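Local coordinates for putative methyl-accepting chemotaxis protein (Salmonella enterica subsp. enterica serovar Typhimurium str. LT2, PDB 6DB1) that probably serves as a chemoreceptor that senses chemical signals through its helical N-terminal ligand-binding domain, at residues V98-Q103 with S114-T119; V35-R40 with R57-N62; M21-Q26 with L67-A72; L87-A92 with S125-A130. All blocks are in the same frame, centred on the assembly; numbering follows the deposited sequence. Where two conformers were deposited one is given.

Contact 1. Residues V98-Q103 with S114-T119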
loop_
_atom_site.group_PDB
_atom_site.type_symbol
_atom_site.label_atom_id
_atom_site.label_comp_id
_atom_site.label_asym_id
_atom_site.label_seq_id
_atom_site.Cartn_x
_atom_site.Cartn_y
_atom_site.Cartn_z
ATOM N N VAL A 98 -12.746 9.925 -3.673
ATOM C CA VAL A 98 -11.744 10.330 -4.641
ATOM C C VAL A 98 -12.318 11.134 -5.810
ATOM O O VAL A 98 -11.777 12.184 -6.156
ATOM C CB VAL A 98 -11.004 9.089 -5.162
ATOM C CG1 VAL A 98 -10.207 9.380 -6.420
ATOM C CG2 VAL A 98 -10.122 8.487 -4.081
ATOM N N VAL A 99 -13.327 10.605 -6.477
ATOM C CA VAL A 99 -13.864 11.275 -7.643
ATOM C C VAL A 99 -14.410 12.658 -7.260
ATOM O O VAL A 99 -14.077 13.642 -7.911
ATOM C CB VAL A 99 -14.911 10.404 -8.364
ATOM C CG1 VAL A 99 -15.769 11.224 -9.312
ATOM C CG2 VAL A 99 -14.252 9.246 -9.094
ATOM N N PRO A 100 -15.240 12.745 -6.224
ATOM C CA PRO A 100 -15.694 14.087 -5.933
ATOM C C PRO A 100 -14.524 15.056 -5.719
ATOM O O PRO A 100 -14.499 16.124 -6.347
ATOM C CB PRO A 100 -16.547 13.934 -4.669
ATOM C CG PRO A 100 -17.150 12.569 -4.850
ATOM C CD PRO A 100 -16.020 11.760 -5.454
ATOM N N GLN A 101 -13.560 14.684 -4.885
ATOM C CA GLN A 101 -12.419 15.565 -4.625
ATOM C C GLN A 101 -11.851 16.110 -5.939
ATOM O O GLN A 101 -11.599 17.299 -6.054
ATOM C CB GLN A 101 -11.297 14.852 -3.875
ATOM C CG GLN A 101 -11.621 14.546 -2.422
ATOM C CD GLN A 101 -10.371 14.159 -1.673
ATOM O OE1 GLN A 101 -9.262 14.358 -2.163
ATOM N NE2 GLN A 101 -10.536 13.630 -0.469
HETATM N N MSE A 102 -11.651 15.234 -6.913
HETATM C CA MSE A 102 -11.099 15.661 -8.194
HETATM C C MSE A 102 -11.980 16.624 -8.938
HETATM O O MSE A 102 -11.492 17.595 -9.511
HETATM C CB MSE A 102 -10.896 14.458 -9.088
HETATM C CG MSE A 102 -9.447 14.036 -9.021
HETATM SE SE MSE A 102 -8.463 14.891 -10.481
HETATM C CE MSE A 102 -7.338 15.901 -9.246
ATOM N N GLN A 103 -13.281 16.364 -8.956
ATOM C CA GLN A 103 -14.204 17.236 -9.668
ATOM C C GLN A 103 -14.325 18.568 -8.910
ATOM O O GLN A 103 -14.408 19.648 -9.517
ATOM C CB GLN A 103 -15.535 16.508 -9.872
ATOM C CG GLN A 103 -15.417 15.340 -10.851
ATOM C CD GLN A 103 -16.691 14.548 -11.049
ATOM O OE1 GLN A 103 -17.521 14.418 -10.147
ATOM N NE2 GLN A 103 -16.831 13.959 -12.230
ATOM N N SER A 114 -11.432 21.111 0.119
ATOM C CA SER A 114 -10.648 20.919 1.334
ATOM C C SER A 114 -11.531 20.347 2.453
ATOM O O SER A 114 -11.111 19.435 3.158
ATOM C CB SER A 114 -9.979 22.200 1.754
ATOM O OG SER A 114 -9.108 21.984 2.856
ATOM N N GLU A 115 -12.757 20.850 2.591
ATOM C CA GLU A 115 -13.650 20.390 3.659
ATOM C C GLU A 115 -14.148 18.961 3.378
ATOM O O GLU A 115 -14.227 18.149 4.301
ATOM C CB GLU A 115 -14.816 21.364 3.834
ATOM C CG GLU A 115 -15.469 21.277 5.203
ATOM C CD GLU A 115 -16.966 21.033 5.173
ATOM O OE1 GLU A 115 -17.724 22.009 5.339
ATOM O OE2 GLU A 115 -17.369 19.868 4.980
ATOM N N HIS A 116 -14.513 18.667 2.131
ATOM C CA HIS A 116 -14.985 17.321 1.747
ATOM C C HIS A 116 -13.903 16.281 2.054
ATOM O O HIS A 116 -14.169 15.235 2.656
ATOM C CB HIS A 116 -15.341 17.281 0.252
ATOM C CG HIS A 116 -15.548 15.910 -0.308
ATOM N ND1 HIS A 116 -16.802 15.384 -0.548
ATOM C CD2 HIS A 116 -14.665 14.965 -0.698
ATOM C CE1 HIS A 116 -16.682 14.173 -1.059
ATOM N NE2 HIS A 116 -15.381 13.892 -1.158
ATOM N N ALA A 117 -12.690 16.613 1.622
ATOM C CA ALA A 117 -11.502 15.767 1.755
ATOM C C ALA A 117 -11.144 15.492 3.225
ATOM O O ALA A 117 -10.549 14.453 3.522
ATOM C CB ALA A 117 -10.343 16.425 1.041
ATOM N N SER A 118 -11.472 16.413 4.130
ATOM C CA SER A 118 -11.126 16.244 5.552
ATOM C C SER A 118 -12.250 15.559 6.342
ATOM O O SER A 118 -11.990 15.007 7.416
ATOM C CB SER A 118 -10.790 17.565 6.191
ATOM O OG SER A 118 -9.615 18.122 5.623
ATOM N N THR A 119 -13.489 15.634 5.852
ATOM C CA THR A 119 -14.606 15.049 6.594
ATOM C C THR A 119 -15.104 13.753 5.940
ATOM O O THR A 119 -15.077 12.688 6.567
ATOM C CB THR A 119 -15.768 16.045 6.723
ATOM O OG1 THR A 119 -16.066 16.539 5.417
ATOM C CG2 THR A 119 -15.465 17.210 7.641
#
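Pro100 and Gln101 of segment 98-103 meet His116 and Ala117 of segment 114-119, and all the direct contact between the two segments comes from these four residues by van der Waals packing. The imidazole is approached at two places: CB of Pro100 lies 3.6 Å from CE1 of His116, and CG of Gln101 lies 3.5 Å from CD2 of His116. Both come at a slant to the ring. With CG anti to the backbone N (chi1 167°), His116 carries its ring across the groove onto the pyrrolidine and the CG methylene of Gln101. Beyond CG the Gln101 chain is extended, and its amide stands almost perpendicular to the imidazole, 89° between planes. Its NE2 passes close over the small Ala117, 3.2 Å from Ala117 CB.

The two segments belong to consecutive helices, 80-105 and 110-144, that form one hairpin of an antiparallel four-helix bundle. Their local axes approach to 9.7 Å at 163° between directions, and the backbones come closest at Gln101 and Ala117, 6.4 Å between CA atoms. Pro100 cannot donate a backbone hydrogen bond to the preceding turn, and the helix kinks there.

Polar contacts reach beyond the pair. Gln101 NE2 is hydrogen-bonded to Thr121 OG1, which anchors the amide one turn further along helix 110-144, while His116 NE2 makes a weak hydrogen bond with Gly97 O.

Contact 2. Residues V35-R40 with R57-N62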
loop_
_atom_site.group_PDB
_atom_site.type_symbol
_atom_site.label_atom_id
_atom_site.label_comp_id
_atom_site.label_asym_id
_atom_site.label_seq_id
_atom_site.Cartn_x
_atom_site.Cartn_y
_atom_site.Cartn_z
ATOM N N VAL A 35 -3.784 11.200 -3.086
ATOM C CA VAL A 35 -3.974 12.188 -2.048
ATOM C C VAL A 35 -2.805 13.176 -2.039
ATOM O O VAL A 35 -3.013 14.353 -1.804
ATOM C CB VAL A 35 -4.142 11.533 -0.666
ATOM C CG1 VAL A 35 -4.138 12.567 0.451
ATOM C CG2 VAL A 35 -5.398 10.679 -0.601
ATOM N N THR A 36 -1.588 12.695 -2.282
ATOM C CA THR A 36 -0.422 13.566 -2.266
ATOM C C THR A 36 -0.335 14.368 -3.569
ATOM O O THR A 36 -0.100 15.582 -3.547
ATOM C CB THR A 36 0.873 12.778 -2.044
ATOM O OG1 THR A 36 1.109 11.956 -3.185
ATOM C CG2 THR A 36 0.841 11.925 -0.796
ATOM N N ARG A 37 -0.541 13.669 -4.684
ATOM C CA ARG A 37 -0.506 14.260 -6.018
ATOM C C ARG A 37 -1.401 15.508 -6.042
ATOM O O ARG A 37 -0.954 16.627 -6.353
ATOM C CB ARG A 37 -1.021 13.241 -7.043
ATOM C CG ARG A 37 -0.456 11.834 -6.887
ATOM C CD ARG A 37 0.764 11.452 -7.707
ATOM N NE ARG A 37 0.418 11.133 -9.089
ATOM C CZ ARG A 37 1.223 10.509 -9.946
ATOM N NH1 ARG A 37 0.830 10.294 -11.191
ATOM N NH2 ARG A 37 2.416 10.099 -9.553
ATOM N N LEU A 38 -2.658 15.292 -5.653
ATOM C CA LEU A 38 -3.719 16.328 -5.678
ATOM C C LEU A 38 -3.388 17.496 -4.739
ATOM O O LEU A 38 -3.697 18.661 -5.052
ATOM C CB LEU A 38 -5.057 15.697 -5.279
ATOM C CG LEU A 38 -6.259 16.643 -5.323
ATOM C CD1 LEU A 38 -6.336 17.343 -6.672
ATOM C CD2 LEU A 38 -7.560 15.907 -5.023
ATOM N N SER A 39 -2.812 17.179 -3.587
ATOM C CA SER A 39 -2.461 18.200 -2.609
ATOM C C SER A 39 -1.401 19.156 -3.188
ATOM O O SER A 39 -1.533 20.381 -3.061
ATOM C CB SER A 39 -2.008 17.560 -1.323
ATOM O OG SER A 39 -1.581 18.537 -0.390
ATOM N N ARG A 40 -0.369 18.617 -3.846
ATOM C CA ARG A 40 0.679 19.471 -4.419
ATOM C C ARG A 40 0.091 20.358 -5.526
ATOM O O ARG A 40 0.461 21.543 -5.647
ATOM C CB ARG A 40 1.848 18.641 -4.955
ATOM C CG ARG A 40 2.544 17.790 -3.901
ATOM C CD ARG A 40 3.875 17.258 -4.398
ATOM N NE ARG A 40 3.769 16.678 -5.731
ATOM C CZ ARG A 40 3.388 15.431 -5.992
ATOM N NH1 ARG A 40 3.057 14.616 -5.004
ATOM N NH2 ARG A 40 3.342 15.002 -7.242
ATOM N N ARG A 57 -5.053 12.838 -11.905
ATOM C CA ARG A 57 -5.971 12.114 -12.787
ATOM C C ARG A 57 -5.382 10.733 -13.105
ATOM O O ARG A 57 -6.125 9.762 -13.240
ATOM C CB ARG A 57 -6.212 12.864 -14.105
ATOM C CG ARG A 57 -7.074 14.116 -14.001
ATOM C CD ARG A 57 -7.030 14.943 -15.284
ATOM N NE ARG A 57 -7.851 16.146 -15.208
ATOM C CZ ARG A 57 -7.859 17.134 -16.105
ATOM N NH1 ARG A 57 -8.633 18.193 -15.919
ATOM N NH2 ARG A 57 -7.078 17.077 -17.167
ATOM N N GLN A 58 -4.055 10.667 -13.261
ATOM C CA GLN A 58 -3.384 9.412 -13.576
ATOM C C GLN A 58 -3.576 8.419 -12.426
ATOM O O GLN A 58 -3.823 7.247 -12.655
ATOM C CB GLN A 58 -1.893 9.641 -13.837
ATOM C CG GLN A 58 -1.077 8.357 -13.906
ATOM C CD GLN A 58 0.362 8.606 -14.283
ATOM O OE1 GLN A 58 1.286 8.183 -13.591
ATOM N NE2 GLN A 58 0.566 9.321 -15.378
ATOM N N SER A 59 -3.427 8.908 -11.202
ATOM C CA SER A 59 -3.560 8.069 -10.029
ATOM C C SER A 59 -5.016 7.597 -9.882
ATOM O O SER A 59 -5.254 6.416 -9.665
ATOM C CB SER A 59 -3.044 8.790 -8.805
ATOM O OG SER A 59 -1.646 9.054 -8.932
ATOM N N LEU A 60 -5.974 8.514 -10.011
ATOM C CA LEU A 60 -7.387 8.177 -9.924
ATOM C C LEU A 60 -7.692 7.094 -10.958
ATOM O O LEU A 60 -8.292 6.067 -10.636
ATOM C CB LEU A 60 -8.226 9.437 -10.159
ATOM C CG LEU A 60 -9.744 9.266 -10.102
ATOM C CD1 LEU A 60 -10.416 10.570 -9.731
ATOM C CD2 LEU A 60 -10.311 8.738 -11.410
ATOM N N GLU A 61 -7.218 7.307 -12.178
ATOM C CA GLU A 61 -7.435 6.348 -13.243
ATOM C C GLU A 61 -6.750 5.010 -12.905
ATOM O O GLU A 61 -7.313 3.952 -13.196
ATOM C CB GLU A 61 -6.967 6.906 -14.584
ATOM C CG GLU A 61 -8.057 6.895 -15.626
ATOM C CD GLU A 61 -8.626 5.518 -15.896
ATOM O OE1 GLU A 61 -9.806 5.438 -16.290
ATOM O OE2 GLU A 61 -7.885 4.525 -15.720
ATOM N N ASN A 62 -5.570 5.040 -12.277
ATOM C CA ASN A 62 -4.869 3.792 -11.905
ATOM C C ASN A 62 -5.647 3.057 -10.795
ATOM O O ASN A 62 -5.688 1.821 -10.774
ATOM C CB ASN A 62 -3.415 4.044 -11.493
ATOM C CG ASN A 62 -2.489 4.363 -12.648
ATOM O OD1 ASN A 62 -2.809 4.111 -13.810
ATOM N ND2 ASN A 62 -1.307 4.873 -12.331
#
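The backbones of segments 35-40 and 57-62 stay well apart, the nearest CA atoms, those of Arg37 and Ser59, being separated by 8.0 Å, so contact depends on side chains that span the gap. The segments lie on helices 13-46 and 54-73, the first antiparallel hairpin of a four-helix bundle, near the end where the chain turns from one helix to the other.

Arg37 does most of the bridging. Its CG is anti to the carbonyl carbon (chi1 -46°), and the chain then bends at both chi2 and chi3, which folds the arm round the hydroxyl of Ser59. That hydroxyl sits over one face of the guanidinium, with CZ of Arg37 3.4 Å from OG of Ser59. NE of Arg37 is nearer still to the same OG, at 2.9 Å, but the angle is too poor for a hydrogen bond, as expected of an oxygen placed above the plane in which the N-H groups lie.

At the edge of the guanidinium, Gln58 reaches in with an extended chain, and its amide is turned 54° from the guanidinium plane. The stronger polar partner of Arg37 NH1 is Pro55 O, at the start of helix 54-73, which also receives a weak hydrogen bond from Ser59 OG. The same carbonyl thus draws in both the guanidinium and, weakly, the Ser59 hydroxyl. Arg37 was modelled in two conformers, and this geometry holds for one of them. In it, Arg37 NH1 gives Gln58 OE1 only a weak hydrogen bond, 3.2 Å long and bent to 138° at the hydrogen.

Contact 3. Residues M21-Q26 with L67-A72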
loop_
_atom_site.group_PDB
_atom_site.type_symbol
_atom_site.label_atom_id
_atom_site.label_comp_id
_atom_site.label_asym_id
_atom_site.label_seq_id
_atom_site.Cartn_x
_atom_site.Cartn_y
_atom_site.Cartn_z
HETATM N N MSE A 21 -3.372 -10.050 -3.757
HETATM C CA MSE A 21 -2.680 -9.255 -2.726
HETATM C C MSE A 21 -1.884 -8.136 -3.377
HETATM O O MSE A 21 -1.815 -7.041 -2.857
HETATM C CB MSE A 21 -1.807 -10.171 -1.838
HETATM C CG MSE A 21 -0.973 -9.395 -0.806
HETATM SE SE MSE A 21 0.151 -10.626 0.262
HETATM C CE MSE A 21 -0.960 -12.225 -0.050
ATOM N N THR A 22 -1.307 -8.415 -4.544
ATOM C CA THR A 22 -0.518 -7.433 -5.286
ATOM C C THR A 22 -1.424 -6.346 -5.875
ATOM O O THR A 22 -1.087 -5.182 -5.800
ATOM C CB THR A 22 0.307 -8.110 -6.389
ATOM O OG1 THR A 22 1.301 -8.908 -5.742
ATOM C CG2 THR A 22 0.967 -7.118 -7.323
ATOM N N VAL A 23 -2.565 -6.732 -6.455
ATOM C CA VAL A 23 -3.495 -5.752 -7.023
ATOM C C VAL A 23 -4.057 -4.857 -5.907
ATOM O O VAL A 23 -4.231 -3.645 -6.104
ATOM C CB VAL A 23 -4.605 -6.446 -7.832
ATOM C CG1 VAL A 23 -5.747 -5.504 -8.186
ATOM C CG2 VAL A 23 -4.030 -7.083 -9.082
ATOM N N LEU A 24 -4.344 -5.438 -4.750
ATOM C CA LEU A 24 -4.853 -4.676 -3.611
ATOM C C LEU A 24 -3.784 -3.675 -3.132
ATOM O O LEU A 24 -4.098 -2.526 -2.834
ATOM C CB LEU A 24 -5.268 -5.653 -2.502
ATOM C CG LEU A 24 -5.778 -5.029 -1.198
ATOM C CD1 LEU A 24 -6.987 -4.133 -1.431
ATOM C CD2 LEU A 24 -6.110 -6.115 -0.174
ATOM N N SER A 25 -2.527 -4.095 -3.035
ATOM C CA SER A 25 -1.448 -3.178 -2.603
ATOM C C SER A 25 -1.251 -2.045 -3.611
ATOM O O SER A 25 -1.013 -0.910 -3.242
ATOM C CB SER A 25 -0.159 -3.907 -2.401
ATOM O OG SER A 25 -0.239 -4.742 -1.272
ATOM N N GLN A 26 -1.330 -2.390 -4.885
ATOM C CA GLN A 26 -1.187 -1.419 -5.935
ATOM C C GLN A 26 -2.338 -0.414 -5.842
ATOM O O GLN A 26 -2.117 0.783 -6.029
ATOM C CB GLN A 26 -1.138 -2.107 -7.296
ATOM C CG GLN A 26 0.174 -2.824 -7.570
ATOM C CD GLN A 26 0.095 -3.727 -8.780
ATOM O OE1 GLN A 26 -0.980 -4.169 -9.199
ATOM N NE2 GLN A 26 1.252 -4.044 -9.334
ATOM N N LEU A 67 -9.180 -1.474 -9.300
ATOM C CA LEU A 67 -10.438 -2.022 -8.807
ATOM C C LEU A 67 -11.016 -2.986 -9.852
ATOM O O LEU A 67 -11.507 -4.045 -9.513
ATOM C CB LEU A 67 -11.431 -0.891 -8.520
ATOM C CG LEU A 67 -12.842 -1.336 -8.134
ATOM C CD1 LEU A 67 -12.840 -2.128 -6.837
ATOM C CD2 LEU A 67 -13.780 -0.134 -8.030
ATOM N N GLU A 68 -10.977 -2.604 -11.125
ATOM C CA GLU A 68 -11.524 -3.469 -12.160
ATOM C C GLU A 68 -10.759 -4.796 -12.180
ATOM O O GLU A 68 -11.354 -5.848 -12.290
ATOM C CB GLU A 68 -11.467 -2.788 -13.529
ATOM C CG GLU A 68 -12.514 -1.708 -13.712
ATOM C CD GLU A 68 -13.920 -2.118 -13.324
ATOM O OE1 GLU A 68 -14.345 -1.769 -12.210
ATOM O OE2 GLU A 68 -14.579 -2.799 -14.131
ATOM N N GLU A 69 -9.445 -4.731 -12.039
ATOM C CA GLU A 69 -8.600 -5.919 -12.035
ATOM C C GLU A 69 -8.906 -6.765 -10.784
ATOM O O GLU A 69 -8.923 -8.023 -10.841
ATOM C CB GLU A 69 -7.141 -5.471 -12.073
ATOM C CG GLU A 69 -6.213 -6.377 -12.836
ATOM C CD GLU A 69 -4.753 -5.960 -12.724
ATOM O OE1 GLU A 69 -3.897 -6.872 -12.664
ATOM O OE2 GLU A 69 -4.472 -4.728 -12.666
HETATM N N MSE A 70 -9.188 -6.099 -9.666
HETATM C CA MSE A 70 -9.494 -6.839 -8.435
HETATM C C MSE A 70 -10.770 -7.588 -8.603
HETATM O O MSE A 70 -10.852 -8.764 -8.228
HETATM C CB MSE A 70 -9.596 -5.946 -7.200
HETATM C CG MSE A 70 -9.521 -6.760 -5.888
HETATM SE SE MSE A 70 -7.686 -7.372 -5.502
HETATM C CE MSE A 70 -8.146 -8.365 -3.884
ATOM N N LYS A 71 -11.773 -6.929 -9.198
ATOM C CA LYS A 71 -13.097 -7.548 -9.428
ATOM C C LYS A 71 -12.991 -8.782 -10.335
ATOM O O LYS A 71 -13.674 -9.797 -10.097
ATOM C CB LYS A 71 -14.048 -6.555 -10.105
ATOM C CG LYS A 71 -14.614 -5.472 -9.198
ATOM C CD LYS A 71 -15.435 -4.466 -9.948
ATOM C CE LYS A 71 -16.223 -3.575 -9.020
ATOM N NZ LYS A 71 -16.763 -2.408 -9.748
ATOM N N ALA A 72 -12.189 -8.663 -11.397
ATOM C CA ALA A 72 -11.995 -9.744 -12.373
ATOM C C ALA A 72 -11.362 -10.983 -11.721
ATOM O O ALA A 72 -11.611 -12.092 -12.184
ATOM C CB ALA A 72 -11.168 -9.246 -13.545
#
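Val23 faces Glu69 and Met70, and Leu24 touches Met70, where segments 21-26 and 67-72 pack in the first antiparallel hairpin of a four-helix bundle. The local axes of the two helices, 13-46 and 54-73, come within 9.3 Å at 159° between directions. Val23 and Met70 mark the closest backbone approach, 6.3 Å between CA atoms.

Apolar packing carries the buried side of the interface. Met70 is a selenomethionine. Its chain leaves with CG anti to the backbone N and bends at chi2 (75°), which swings its selenium back against helix 13-46. There Val23 CG1 lies 3.8 Å from Met70 SE, the two side chains running alongside each other in antiparallel sense, and Leu24 CB stands 4.2 Å from Met70 CE. Phe135 of helix 110-144 touches both Leu24 and Met70, while Leu87 and Trp90 of helix 80-105 also pack on Met70, so the selenomethionine side chain meets all three other helices.

Polar groups flank the apolar patch. Lys66, on the same helix as Glu69, forms a salt bridge with Glu69 OE2 and reaches across to Gln26 OE1 with a hydrogen bond. Segment 21-26 also meets the second subunit, where Thr22 OG1 makes a weak hydrogen bond with Ser25 OG of that subunit; helix 13-46 therefore serves both the bundle core and the dimer. Glu69 touches Val23 as well: while OE2 is held by Lys66, its OE1 lies 3.6 Å from Val23 CG2.

Contact 4. Residues L87-A92 with S125-A130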
loop_
_atom_site.group_PDB
_atom_site.type_symbol
_atom_site.label_atom_id
_atom_site.label_comp_id
_atom_site.label_asym_id
_atom_site.label_seq_id
_atom_site.Cartn_x
_atom_site.Cartn_y
_atom_site.Cartn_z
ATOM N N LEU A 87 -14.070 -5.093 -2.237
ATOM C CA LEU A 87 -14.528 -4.463 -3.481
ATOM C C LEU A 87 -15.536 -3.342 -3.192
ATOM O O LEU A 87 -15.493 -2.301 -3.847
ATOM C CB LEU A 87 -15.144 -5.529 -4.388
ATOM C CG LEU A 87 -14.204 -6.650 -4.825
ATOM C CD1 LEU A 87 -14.948 -7.722 -5.610
ATOM C CD2 LEU A 87 -13.051 -6.100 -5.632
ATOM N N SER A 88 -16.437 -3.533 -2.236
ATOM C CA SER A 88 -17.436 -2.494 -1.956
ATOM C C SER A 88 -16.800 -1.268 -1.306
ATOM O O SER A 88 -17.157 -0.159 -1.643
ATOM C CB SER A 88 -18.546 -3.022 -1.109
ATOM O OG SER A 88 -19.321 -3.932 -1.856
ATOM N N ASN A 89 -15.876 -1.466 -0.381
ATOM C CA ASN A 89 -15.219 -0.331 0.292
ATOM C C ASN A 89 -14.261 0.362 -0.685
ATOM O O ASN A 89 -14.114 1.595 -0.655
ATOM C CB ASN A 89 -14.558 -0.767 1.602
ATOM C CG ASN A 89 -15.581 -1.126 2.656
ATOM O OD1 ASN A 89 -16.763 -0.833 2.495
ATOM N ND2 ASN A 89 -15.138 -1.720 3.751
ATOM N N TRP A 90 -13.626 -0.411 -1.561
ATOM C CA TRP A 90 -12.726 0.160 -2.560
ATOM C C TRP A 90 -13.554 1.045 -3.493
ATOM O O TRP A 90 -13.213 2.196 -3.747
ATOM C CB TRP A 90 -12.050 -0.958 -3.358
ATOM C CG TRP A 90 -10.888 -0.572 -4.223
ATOM C CD1 TRP A 90 -10.669 0.600 -4.879
ATOM C CD2 TRP A 90 -9.857 -1.469 -4.670
ATOM N NE1 TRP A 90 -9.521 0.521 -5.619
ATOM C CE2 TRP A 90 -9.006 -0.743 -5.515
ATOM C CE3 TRP A 90 -9.536 -2.793 -4.374
ATOM C CZ2 TRP A 90 -7.881 -1.309 -6.102
ATOM C CZ3 TRP A 90 -8.418 -3.357 -4.942
ATOM C CH2 TRP A 90 -7.617 -2.625 -5.818
ATOM N N GLN A 91 -14.652 0.473 -3.999
ATOM C CA GLN A 91 -15.533 1.191 -4.953
ATOM C C GLN A 91 -16.136 2.443 -4.295
ATOM O O GLN A 91 -16.275 3.474 -4.948
ATOM C CB GLN A 91 -16.609 0.259 -5.519
ATOM C CG GLN A 91 -17.576 0.970 -6.464
ATOM C CD GLN A 91 -18.376 0.019 -7.317
ATOM O OE1 GLN A 91 -17.896 -1.039 -7.720
ATOM N NE2 GLN A 91 -19.591 0.418 -7.659
ATOM N N ALA A 92 -16.487 2.361 -3.015
ATOM C CA ALA A 92 -17.051 3.518 -2.327
ATOM C C ALA A 92 -15.984 4.619 -2.203
ATOM O O ALA A 92 -16.249 5.783 -2.489
ATOM C CB ALA A 92 -17.584 3.102 -0.975
ATOM N N SER A 125 -11.903 6.023 3.677
ATOM C CA SER A 125 -10.547 5.555 3.637
ATOM C C SER A 125 -10.346 4.534 4.763
ATOM O O SER A 125 -9.826 3.460 4.545
ATOM C CB SER A 125 -9.591 6.708 3.746
ATOM O OG SER A 125 -8.265 6.288 3.493
ATOM N N ARG A 126 -10.887 4.848 5.924
ATOM C CA ARG A 126 -10.754 4.021 7.093
ATOM C C ARG A 126 -11.444 2.666 6.870
ATOM O O ARG A 126 -10.904 1.623 7.258
ATOM C CB ARG A 126 -11.265 4.796 8.314
ATOM C CG ARG A 126 -10.941 4.148 9.650
ATOM C CD ARG A 126 -10.973 5.139 10.813
ATOM N NE ARG A 126 -12.186 5.953 10.874
ATOM C CZ ARG A 126 -12.304 7.193 10.397
ATOM N NH1 ARG A 126 -11.272 7.795 9.831
ATOM N NH2 ARG A 126 -13.459 7.828 10.496
ATOM N N ALA A 127 -12.583 2.650 6.195
ATOM C CA ALA A 127 -13.280 1.402 5.976
ATOM C C ALA A 127 -12.499 0.540 4.976
ATOM O O ALA A 127 -12.443 -0.673 5.113
ATOM C CB ALA A 127 -14.683 1.669 5.489
ATOM N N PHE A 128 -11.915 1.170 3.966
ATOM C CA PHE A 128 -11.153 0.431 2.984
ATOM C C PHE A 128 -9.965 -0.224 3.687
ATOM O O PHE A 128 -9.646 -1.394 3.453
ATOM C CB PHE A 128 -10.714 1.347 1.841
ATOM C CG PHE A 128 -9.741 0.713 0.883
ATOM C CD1 PHE A 128 -10.172 -0.209 -0.052
ATOM C CD2 PHE A 128 -8.397 1.047 0.918
ATOM C CE1 PHE A 128 -9.279 -0.792 -0.935
ATOM C CE2 PHE A 128 -7.506 0.463 0.033
ATOM C CZ PHE A 128 -7.946 -0.457 -0.890
ATOM N N GLY A 129 -9.330 0.532 4.558
ATOM C CA GLY A 129 -8.196 -0.004 5.307
ATOM C C GLY A 129 -8.598 -1.190 6.167
ATOM O O GLY A 129 -7.811 -2.133 6.329
ATOM N N ALA A 130 -9.821 -1.173 6.705
ATOM C CA ALA A 130 -10.257 -2.274 7.594
ATOM C C ALA A 130 -10.494 -3.532 6.761
ATOM O O ALA A 130 -10.154 -4.652 7.171
ATOM C CB ALA A 130 -11.484 -1.885 8.377
#
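In the second hairpin of the four-helix bundle, segments 87-92 and 125-130, on helices 80-105 and 110-144, meet through Asn89 and Trp90 on one side and Ala127 and Phe128 on the other. The local axes are 8.5 Å apart at 154° between directions, and the CA atoms of Asn89 and Phe128 approach to 4.9 Å.

Trp90 and Phe128 form a T-shaped pair. The edge of Phe128 is directed at the five-membered ring of the indole, with centroids 5.1 Å apart and planes at 67°. CE1 of Phe128 makes the closest ring contact, 3.7 Å from Trp90 CG and displaced toward the rim of the indole. Phe128 CD1 also presses on the backbone, 3.6 Å from Trp90 CA. Both aromatic chains have CG anti to their backbone N and point the same way, into the bundle.

The polar part is slight: Asn89 ND2 gives a weak, bent hydrogen bond to Ala127 O (3.2 Å, 127° at hydrogen). Ser131 OG bonds to that same carbonyl and weakly to Asn89 ND2. Deeper in, Leu24 of helix 13-46 touches both aromatic rings, and Leu67 and Met70 of helix 54-73 pack against Trp90.

Two contacts lie within each hairpin of the bundle, one at each of two levels. Contacts 2 and 3 both join helices 13-46 and 54-73, their centres 18 Å apart; contacts 1 and 4 join helices 80-105 and 110-144, with centres 16 Å apart. Packing also runs between the hairpins. At one level, contacts 1 and 2 touch where Val98 CG1 lies 3.5 Å from Leu60 CD1. At the other, contacts 3 and 4 meet through Met70 CG and Leu87 CD2, 3.6 Å apart, and a probable hydrogen bond of 2.7 Å between Lys71 NZ and Gln91 OE1. Contacts 1 and 3, 23 Å apart between centres, lie on opposite sides of the chain's centre.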